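Local coordinates for protein type III effector XopAI (Xanthomonas citri, PDB 6K93) that adopts a mono-ADP-ribosyltransferase fold and probably binds arginine-containing peptides as a secreted bacterial effector during infection, at residues Phe113-Leu127 / His195-Ser209. Residues are numbered along the deposited sequence; the frame is centred on the assembly and turned at random.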
loop_
_atom_site.group_PDB
_atom_site.type_symbol
_atom_site.label_atom_id
_atom_site.label_comp_id
_atom_site.label_asym_id
_atom_site.label_seq_id
_atom_site.Cartn_x
_atom_site.Cartn_y
_atom_site.Cartn_z
ATOM N N PHE A 113 10.745 5.858 7.549
ATOM C CA PHE A 113 10.588 6.107 6.119
ATOM C C PHE A 113 9.663 7.293 5.888
ATOM O O PHE A 113 8.569 7.343 6.440
ATOM C CB PHE A 113 10.018 4.851 5.432
ATOM C CG PHE A 113 9.996 4.942 3.924
ATOM C CD1 PHE A 113 9.065 5.729 3.271
ATOM C CD2 PHE A 113 10.893 4.216 3.168
ATOM C CE1 PHE A 113 9.059 5.825 1.912
ATOM C CE2 PHE A 113 10.879 4.300 1.783
ATOM C CZ PHE A 113 9.959 5.103 1.163
ATOM N N ARG A 114 10.092 8.239 5.057
ATOM C CA ARG A 114 9.256 9.375 4.704
ATOM C C ARG A 114 9.465 9.771 3.248
ATOM O O ARG A 114 10.601 9.831 2.761
ATOM C CB ARG A 114 9.568 10.606 5.590
ATOM C CG ARG A 114 9.327 10.429 7.079
ATOM C CD ARG A 114 7.825 10.372 7.396
ATOM N NE ARG A 114 7.540 10.358 8.819
ATOM C CZ ARG A 114 7.594 9.282 9.597
ATOM N NH1 ARG A 114 7.954 8.108 9.118
ATOM N NH2 ARG A 114 7.284 9.381 10.899
ATOM N N SER A 115 8.372 10.114 2.574
ATOM C CA SER A 115 8.475 10.667 1.239
ATOM C C SER A 115 9.010 12.100 1.299
ATOM O O SER A 115 8.740 12.855 2.232
ATOM C CB SER A 115 7.124 10.668 0.522
ATOM O OG SER A 115 6.208 11.578 1.169
ATOM N N THR A 116 9.787 12.461 0.298
ATOM C CA THR A 116 10.307 13.813 0.116
ATOM C C THR A 116 9.324 14.629 -0.703
ATOM O O THR A 116 8.458 14.077 -1.396
ATOM C CB THR A 116 11.646 13.776 -0.608
ATOM O OG1 THR A 116 11.436 13.302 -1.940
ATOM C CG2 THR A 116 12.634 12.902 0.124
ATOM N N PRO A 117 9.444 15.956 -0.665
ATOM C CA PRO A 117 8.596 16.778 -1.544
ATOM C C PRO A 117 8.682 16.371 -3.000
ATOM O O PRO A 117 7.655 16.296 -3.684
ATOM C CB PRO A 117 9.137 18.205 -1.312
ATOM C CG PRO A 117 9.651 18.160 0.116
ATOM C CD PRO A 117 10.285 16.779 0.234
ATOM N N GLU A 118 9.886 16.069 -3.481
ATOM C CA GLU A 118 10.061 15.638 -4.863
ATOM C C GLU A 118 9.326 14.321 -5.133
ATOM O O GLU A 118 8.670 14.165 -6.167
ATOM C CB GLU A 118 11.566 15.523 -5.131
ATOM C CG GLU A 118 12.329 16.883 -5.063
ATOM C CD GLU A 118 12.480 17.502 -3.668
ATOM O OE1 GLU A 118 12.432 16.787 -2.635
ATOM O OE2 GLU A 118 12.663 18.737 -3.603
ATOM N N GLU A 119 9.377 13.376 -4.191
ATOM C CA GLU A 119 8.651 12.115 -4.361
ATOM C C GLU A 119 7.143 12.324 -4.357
ATOM O O GLU A 119 6.414 11.602 -5.051
ATOM C CB GLU A 119 9.078 11.132 -3.263
ATOM C CG GLU A 119 10.501 10.655 -3.490
ATOM C CD GLU A 119 11.160 9.975 -2.292
ATOM O OE1 GLU A 119 10.628 10.046 -1.186
ATOM O OE2 GLU A 119 12.249 9.379 -2.510
ATOM N N ARG A 120 6.649 13.270 -3.554
ATOM C CA ARG A 120 5.222 13.560 -3.559
ATOM C C ARG A 120 4.781 14.134 -4.899
ATOM O O ARG A 120 3.685 13.818 -5.374
ATOM C CB ARG A 120 4.892 14.487 -2.387
ATOM C CG ARG A 120 5.232 13.801 -1.074
ATOM C CD ARG A 120 4.635 14.480 0.134
ATOM N NE ARG A 120 5.139 15.818 0.421
ATOM C CZ ARG A 120 6.130 16.089 1.262
ATOM N NH1 ARG A 120 6.770 15.106 1.874
ATOM N NH2 ARG A 120 6.490 17.342 1.461
ATOM N N LYS A 121 5.631 14.953 -5.532
ATOM C CA LYS A 121 5.310 15.482 -6.853
ATOM C C LYS A 121 5.378 14.375 -7.903
ATOM O O LYS A 121 4.578 14.353 -8.845
ATOM C CB LYS A 121 6.269 16.623 -7.204
ATOM C CG LYS A 121 5.822 17.467 -8.388
ATOM C CD LYS A 121 6.987 18.288 -8.927
ATOM C CE LYS A 121 7.493 19.302 -7.909
ATOM N NZ LYS A 121 8.369 20.320 -8.554
ATOM N N GLN A 122 6.324 13.441 -7.753
ATOM C CA GLN A 122 6.371 12.276 -8.627
ATOM C C GLN A 122 5.116 11.442 -8.483
ATOM O O GLN A 122 4.566 10.963 -9.475
ATOM C CB GLN A 122 7.610 11.441 -8.326
ATOM C CG GLN A 122 8.888 12.074 -8.859
ATOM C CD GLN A 122 10.147 11.598 -8.167
ATOM O OE1 GLN A 122 10.125 10.772 -7.261
ATOM N NE2 GLN A 122 11.282 12.130 -8.618
ATOM N N PHE A 123 4.637 11.267 -7.250
ATOM C CA PHE A 123 3.404 10.513 -7.058
ATOM C C PHE A 123 2.219 11.234 -7.719
ATOM O O PHE A 123 1.367 10.607 -8.365
ATOM C CB PHE A 123 3.166 10.284 -5.556
ATOM C CG PHE A 123 1.781 9.822 -5.228
ATOM C CD1 PHE A 123 1.261 8.692 -5.832
ATOM C CD2 PHE A 123 0.993 10.514 -4.322
ATOM C CE1 PHE A 123 -0.019 8.273 -5.569
ATOM C CE2 PHE A 123 -0.292 10.092 -4.048
ATOM C CZ PHE A 123 -0.807 8.977 -4.665
ATOM N N LYS A 124 2.174 12.557 -7.626
ATOM C CA LYS A 124 1.145 13.318 -8.339
ATOM C C LYS A 124 1.170 12.993 -9.833
ATOM O O LYS A 124 0.127 12.714 -10.435
ATOM C CB LYS A 124 1.333 14.826 -8.109
ATOM C CG LYS A 124 0.377 15.685 -8.916
ATOM C CD LYS A 124 0.564 17.152 -8.667
ATOM C CE LYS A 124 -0.479 17.926 -9.439
ATOM N NZ LYS A 124 -0.384 19.385 -9.195
ATOM N N THR A 125 2.359 13.022 -10.448
ATOM C CA THR A 125 2.436 12.667 -11.860
ATOM C C THR A 125 1.975 11.239 -12.095
ATOM O O THR A 125 1.211 10.971 -13.028
ATOM C CB THR A 125 3.849 12.837 -12.380
ATOM O OG1 THR A 125 4.173 14.212 -12.324
ATOM C CG2 THR A 125 3.963 12.340 -13.830
ATOM N N ALA A 126 2.415 10.305 -11.253
ATOM C CA ALA A 126 2.041 8.909 -11.444
ATOM C C ALA A 126 0.536 8.733 -11.416
ATOM O O ALA A 126 -0.027 8.007 -12.242
ATOM C CB ALA A 126 2.700 8.031 -10.379
ATOM N N LEU A 127 -0.131 9.355 -10.447
ATOM C CA LEU A 127 -1.571 9.186 -10.347
ATOM C C LEU A 127 -2.280 9.823 -11.537
ATOM O O LEU A 127 -3.148 9.199 -12.153
ATOM C CB LEU A 127 -2.086 9.765 -9.033
ATOM C CG LEU A 127 -3.538 9.380 -8.722
ATOM C CD1 LEU A 127 -3.761 9.215 -7.223
ATOM C CD2 LEU A 127 -4.498 10.437 -9.288
ATOM N N HIS A 195 5.462 4.264 -12.225
ATOM C CA HIS A 195 4.233 4.652 -11.533
ATOM C C HIS A 195 4.090 3.915 -10.204
ATOM O O HIS A 195 3.743 4.505 -9.168
ATOM C CB HIS A 195 3.024 4.373 -12.406
ATOM C CG HIS A 195 2.971 5.236 -13.618
ATOM N ND1 HIS A 195 3.887 5.122 -14.639
ATOM C CD2 HIS A 195 2.130 6.240 -13.964
ATOM C CE1 HIS A 195 3.610 6.034 -15.558
ATOM N NE2 HIS A 195 2.541 6.713 -15.179
ATOM N N GLY A 196 4.321 2.609 -10.225
ATOM C CA GLY A 196 4.214 1.822 -9.012
ATOM C C GLY A 196 5.202 2.251 -7.949
ATOM O O GLY A 196 4.863 2.322 -6.770
ATOM N N LEU A 197 6.447 2.508 -8.343
ATOM C CA LEU A 197 7.450 2.909 -7.360
ATOM C C LEU A 197 7.096 4.250 -6.732
ATOM O O LEU A 197 7.274 4.451 -5.528
ATOM C CB LEU A 197 8.840 2.963 -8.009
ATOM C CG LEU A 197 9.374 1.610 -8.452
ATOM C CD1 LEU A 197 10.608 1.821 -9.309
ATOM C CD2 LEU A 197 9.679 0.696 -7.283
ATOM N N ALA A 198 6.577 5.185 -7.532
ATOM C CA ALA A 198 6.189 6.486 -7.009
ATOM C C ALA A 198 5.013 6.358 -6.043
ATOM O O ALA A 198 5.014 6.966 -4.976
ATOM C CB ALA A 198 5.838 7.423 -8.174
ATOM N N PHE A 199 3.999 5.570 -6.403
ATOM C CA PHE A 199 2.900 5.282 -5.492
ATOM C C PHE A 199 3.433 4.686 -4.186
ATOM O O PHE A 199 3.018 5.064 -3.081
ATOM C CB PHE A 199 1.940 4.256 -6.135
ATOM C CG PHE A 199 0.743 4.834 -6.842
ATOM C CD1 PHE A 199 0.883 5.530 -8.044
ATOM C CD2 PHE A 199 -0.523 4.635 -6.352
ATOM C CE1 PHE A 199 -0.233 6.045 -8.716
ATOM C CE2 PHE A 199 -1.642 5.146 -7.006
ATOM C CZ PHE A 199 -1.501 5.839 -8.184
ATOM N N ALA A 200 4.332 3.702 -4.300
ATOM C CA ALA A 200 4.794 2.964 -3.127
ATOM C C ALA A 200 5.418 3.890 -2.097
ATOM O O ALA A 200 5.179 3.738 -0.891
ATOM C CB ALA A 200 5.782 1.879 -3.563
ATOM N N LYS A 201 6.233 4.855 -2.540
ATOM C CA LYS A 201 6.922 5.712 -1.583
ATOM C C LYS A 201 5.934 6.488 -0.731
ATOM O O LYS A 201 6.137 6.655 0.470
ATOM C CB LYS A 201 7.865 6.664 -2.323
ATOM C CG LYS A 201 8.960 5.929 -3.057
ATOM C CD LYS A 201 9.801 6.856 -3.900
ATOM C CE LYS A 201 10.775 6.047 -4.723
ATOM N NZ LYS A 201 11.401 6.871 -5.810
ATOM N N CYS A 202 4.874 6.989 -1.332
ATOM C CA CYS A 202 3.917 7.787 -0.579
ATOM C C CYS A 202 3.001 6.934 0.291
ATOM O O CYS A 202 2.654 7.354 1.400
ATOM C CB CYS A 202 3.127 8.672 -1.532
ATOM S SG CYS A 202 4.151 10.044 -2.137
ATOM N N ILE A 203 2.639 5.729 -0.142
ATOM C CA ILE A 203 1.852 4.865 0.734
ATOM C C ILE A 203 2.678 4.441 1.937
ATOM O O ILE A 203 2.210 4.477 3.074
ATOM C CB ILE A 203 1.324 3.637 -0.027
ATOM C CG1 ILE A 203 0.379 4.032 -1.157
ATOM C CG2 ILE A 203 0.627 2.687 0.949
ATOM C CD1 ILE A 203 -0.002 2.861 -2.069
ATOM N N ILE A 204 3.926 4.026 1.715
ATOM C CA ILE A 204 4.777 3.600 2.821
ATOM C C ILE A 204 4.985 4.747 3.790
ATOM O O ILE A 204 4.915 4.566 5.005
ATOM C CB ILE A 204 6.119 3.051 2.304
ATOM C CG1 ILE A 204 5.867 1.793 1.476
ATOM C CG2 ILE A 204 7.058 2.739 3.456
ATOM C CD1 ILE A 204 7.097 1.299 0.729
ATOM N N SER A 205 5.258 5.938 3.264
ATOM C CA SER A 205 5.420 7.123 4.093
ATOM C C SER A 205 4.180 7.377 4.927
ATOM O O SER A 205 4.282 7.670 6.121
ATOM C CB SER A 205 5.730 8.315 3.182
ATOM O OG SER A 205 6.040 9.451 3.948
ATOM N N ALA A 206 3.000 7.280 4.310
ATOM C CA ALA A 206 1.760 7.496 5.044
ATOM C C ALA A 206 1.619 6.491 6.176
ATOM O O ALA A 206 1.233 6.842 7.297
ATOM C CB ALA A 206 0.570 7.390 4.109
ATOM N N LEU A 207 1.882 5.216 5.888
ATOM C CA LEU A 207 1.668 4.178 6.890
ATOM C C LEU A 207 2.601 4.328 8.072
ATOM O O LEU A 207 2.205 4.034 9.213
ATOM C CB LEU A 207 1.804 2.800 6.259
ATOM C CG LEU A 207 0.688 2.466 5.246
ATOM C CD1 LEU A 207 1.063 1.219 4.460
ATOM C CD2 LEU A 207 -0.645 2.257 5.937
ATOM N N HIS A 208 3.823 4.795 7.845
ATOM C CA HIS A 208 4.758 4.946 8.943
ATOM C C HIS A 208 4.671 6.302 9.621
ATOM O O HIS A 208 5.251 6.471 10.698
ATOM C CB HIS A 208 6.186 4.698 8.448
ATOM C CG HIS A 208 6.486 3.257 8.196
ATOM N ND1 HIS A 208 6.309 2.287 9.162
ATOM C CD2 HIS A 208 6.934 2.610 7.091
ATOM C CE1 HIS A 208 6.645 1.111 8.667
ATOM N NE2 HIS A 208 7.031 1.280 7.415
ATOM N N SER A 209 3.946 7.259 9.046
ATOM C CA SER A 209 3.810 8.555 9.683
ATOM C C SER A 209 2.476 8.719 10.403
ATOM O O SER A 209 2.378 9.590 11.276
ATOM C CB SER A 209 4.011 9.674 8.664
ATOM O OG SER A 209 3.111 9.632 7.612
HETATM O O HOH W 1 7.480 7.086 12.674
HETATM O O HOH W 2 7.004 8.948 -5.072
HETATM O O HOH W 3 13.191 8.757 -4.831
#
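Phe-123 packs against Ala-198 and Phe-199 where helices 117-127 and 195-209 cross, their axes 8.3 Å apart at closest and their N-to-C directions 128° apart. Ala-126 faces His-195 near one end of the contact, and the extended residues 113-115 run along the other helix as far as Ser-209. Between the helices Phe-123, with CG anti to the backbone N (chi1 166°), drives CE1 over the centre of the Phe-199 face. This T-shaped stack has planes at 86° and centroids 4.9 Å apart. Cys-202 SG lies obliquely to the Phe-123 ring, 3.6 Å from its CB, while Ala-126 CB touches both Ala-198 CB and the edge of the Phe-199 ring. Phe-113, in the loop ahead of helix 117-127, takes Ile-204 CG2 over one face of its ring in a CH-pi contact, 3.8 Å from the ring centroid. Ser-115 N donates a nearly straight bond to Ser-205 OG (2.8 Å). The Arg-114 guanidinium lays one face over Ser-209 CB; its NH1 donates hydrogen bonds to Phe-113 O and to Ala-111 O, and a water links NH2 to His-208 O. Thr-116 and Glu-119 form a capping box that starts helix 117-127. Glu-119 OE2 stays 4.2 Å from Lys-201 NZ, bridged by a water, and pairs directly with Arg-105. A further water donates to Glu-119 O and Ala-198 O, joining the two backbones. The contact thus unites an apolar interior of aromatic rings, alanines and one cysteine sulfur with a polar margin, where Asp-167 takes the hydroxyls of buried Ser-115 and Ser-205 with its two carboxylate oxygens and nearby positive charge probably stabilises the Glu-119 carboxylate.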